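Local coordinates for xyloglucan-specific endo-beta-1,4-glucanase BoGH5A (PDB 3ZMR), which cleaves the beta-1,4-glucan backbone of xyloglucan internally, with retention of anomeric configuration, releasing xyloglucan oligosaccharides, at residues Tyr301-Val306 with Arg330-Cys335. Sequence-based numbering, arbitrary orientation. Where two conformers were deposited one is given.
Sequences YRHLIV and RIFLEC
In the conformer given, Arg330 lays its CD over one face of the His303 imidazole in a CH-pi contact, 3.7 Å from the ring centroid, and its guanidinium plane is turned only 12° from that of the ring. A bend at chi2 (-60°) carries the arginine chain across the histidine, and Tyr301 O lies at the guanidinium edge. The Phe332 ring takes His303 CB and Leu304 O at its edge. Imidazole suits this place because it offers a face to an aliphatic chain while ND1 is hydrogen-bonded to Ser115 OG; an alanine here would probably leave Arg330 CD without its ring and the serine hydroxyl without this mate.

Backbone hydrogen bonds pair the strands in parallel: Leu304 N gives to Arg330 O, Phe332 N to Leu304 O at 2.8 Å and Val306 N to Phe332 O, while Glu334 N reaches Val306 O along a more bent path. The beta-branched Ile305, Val306 and Ile331 suit the extended backbone, and Val306 CG2 packs on Ile331 CG2 at 3.6 Å. Ile305 CG2 meets Glu334 CB, also at 3.6 Å; the buried carboxylate of Glu334 suits its place by a salt bridge with Arg172 and hydrogen bonds with Gln307 and His336, near the inferred nucleophile Glu395.

These are neighbouring strands of the TIM barrel, joined through helix 313-319 in a beta-alpha-beta unit. Leu304 and Val306 face helix 275-293, Phe332 packs on helix 115-122, and strands 255-258 and 391-396 continue the sheet beyond the pair.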
# COMPACT_ATOMS: atom_id res chain seq x y z
N TYR A 301 -4.41 13.58 -10.36
CA TYR A 301 -3.99 14.26 -9.14
C TYR A 301 -4.33 13.52 -7.83
O TYR A 301 -3.90 13.95 -6.75
CB TYR A 301 -4.65 15.63 -9.07
CG TYR A 301 -4.20 16.59 -10.15
CD1 TYR A 301 -2.92 17.17 -10.14
CD2 TYR A 301 -5.05 16.95 -11.19
CE1 TYR A 301 -2.50 18.08 -11.09
CE2 TYR A 301 -4.64 17.86 -12.16
CZ TYR A 301 -3.36 18.39 -12.10
OH TYR A 301 -2.97 19.29 -13.05
N ARG A 302 -5.15 12.47 -7.92
CA ARG A 302 -5.68 11.84 -6.72
C ARG A 302 -4.55 11.29 -5.87
O ARG A 302 -3.55 10.78 -6.39
CB ARG A 302 -6.65 10.74 -7.12
CG ARG A 302 -7.40 10.11 -5.98
CD ARG A 302 -8.54 9.13 -6.38
NE ARG A 302 -9.40 9.70 -7.40
CZ ARG A 302 -10.25 10.72 -7.23
NH1 ARG A 302 -10.47 11.28 -6.02
NH2 ARG A 302 -10.87 11.25 -8.28
N HIS A 303 -4.74 11.32 -4.57
CA HIS A 303 -3.76 10.71 -3.68
C HIS A 303 -3.99 9.22 -3.66
O HIS A 303 -5.11 8.74 -3.45
CB HIS A 303 -3.90 11.28 -2.27
CG HIS A 303 -3.63 12.76 -2.21
ND1 HIS A 303 -2.45 13.31 -1.73
CD2 HIS A 303 -4.41 13.81 -2.57
CE1 HIS A 303 -2.54 14.62 -1.79
NE2 HIS A 303 -3.71 14.95 -2.31
N LEU A 304 -2.92 8.49 -3.95
CA LEU A 304 -2.94 7.03 -4.06
C LEU A 304 -2.13 6.41 -2.93
O LEU A 304 -1.13 6.96 -2.48
CB LEU A 304 -2.41 6.57 -5.42
CG LEU A 304 -3.08 7.18 -6.66
CD1 LEU A 304 -2.46 6.60 -7.92
CD2 LEU A 304 -4.58 7.02 -6.67
N ILE A 305 -2.53 5.20 -2.54
CA ILE A 305 -1.96 4.51 -1.41
C ILE A 305 -1.47 3.14 -1.87
O ILE A 305 -2.27 2.34 -2.41
CB ILE A 305 -2.97 4.32 -0.28
CG1 ILE A 305 -3.59 5.63 0.16
CG2 ILE A 305 -2.33 3.60 0.90
CD1 ILE A 305 -4.89 5.46 0.90
N VAL A 306 -0.17 2.88 -1.72
CA VAL A 306 0.45 1.64 -2.12
C VAL A 306 0.99 0.91 -0.90
O VAL A 306 1.26 1.53 0.14
CB VAL A 306 1.54 1.88 -3.20
CG1 VAL A 306 0.90 2.39 -4.49
CG2 VAL A 306 2.67 2.78 -2.69
N ARG A 330 2.17 12.52 -4.56
CA ARG A 330 0.75 12.15 -4.43
C ARG A 330 0.58 10.66 -4.12
O ARG A 330 -0.45 10.05 -4.48
CB ARG A 330 -0.06 12.54 -5.67
CG ARG A 330 -0.18 14.05 -5.91
CD ARG A 330 -0.86 14.77 -4.76
NE ARG A 330 -1.19 16.18 -5.06
CZ ARG A 330 -0.32 17.19 -5.02
NH1 ARG A 330 0.95 16.97 -4.65
NH2 ARG A 330 -0.74 18.42 -5.31
N ILE A 331 1.57 10.09 -3.43
CA ILE A 331 1.56 8.69 -2.99
C ILE A 331 1.82 8.56 -1.48
O ILE A 331 2.73 9.17 -0.90
CB ILE A 331 2.55 7.82 -3.77
CG1 ILE A 331 2.12 7.75 -5.26
CG2 ILE A 331 2.60 6.39 -3.19
CD1 ILE A 331 3.03 7.03 -6.21
N PHE A 332 0.98 7.74 -0.86
CA PHE A 332 1.17 7.27 0.53
C PHE A 332 1.67 5.82 0.52
O PHE A 332 1.28 5.03 -0.36
CB PHE A 332 -0.17 7.16 1.27
CG PHE A 332 -0.82 8.45 1.68
CD1 PHE A 332 -1.46 9.29 0.77
CD2 PHE A 332 -0.92 8.76 3.04
CE1 PHE A 332 -2.11 10.45 1.21
CE2 PHE A 332 -1.56 9.90 3.48
CZ PHE A 332 -2.17 10.76 2.58
N LEU A 333 2.41 5.45 1.57
CA LEU A 333 2.68 4.04 1.90
C LEU A 333 1.65 3.57 2.93
O LEU A 333 1.26 4.34 3.83
CB LEU A 333 4.08 3.91 2.53
CG LEU A 333 4.45 2.55 3.12
CD1 LEU A 333 4.58 1.51 2.03
CD2 LEU A 333 5.77 2.66 3.84
N GLU A 334 1.24 2.30 2.81
CA GLU A 334 0.38 1.63 3.80
C GLU A 334 1.07 0.41 4.40
O GLU A 334 1.56 -0.46 3.68
CB GLU A 334 -0.95 1.21 3.17
CG GLU A 334 -1.86 0.43 4.11
CD GLU A 334 -3.21 0.11 3.52
OE1 GLU A 334 -3.40 0.26 2.27
OE2 GLU A 334 -4.10 -0.33 4.32
N CYS A 335 1.05 0.35 5.73
CA CYS A 335 1.37 -0.82 6.52
C CYS A 335 0.20 -1.11 7.45
O CYS A 335 -0.64 -0.23 7.71
CB CYS A 335 2.62 -0.62 7.37
SG CYS A 335 4.13 -0.29 6.41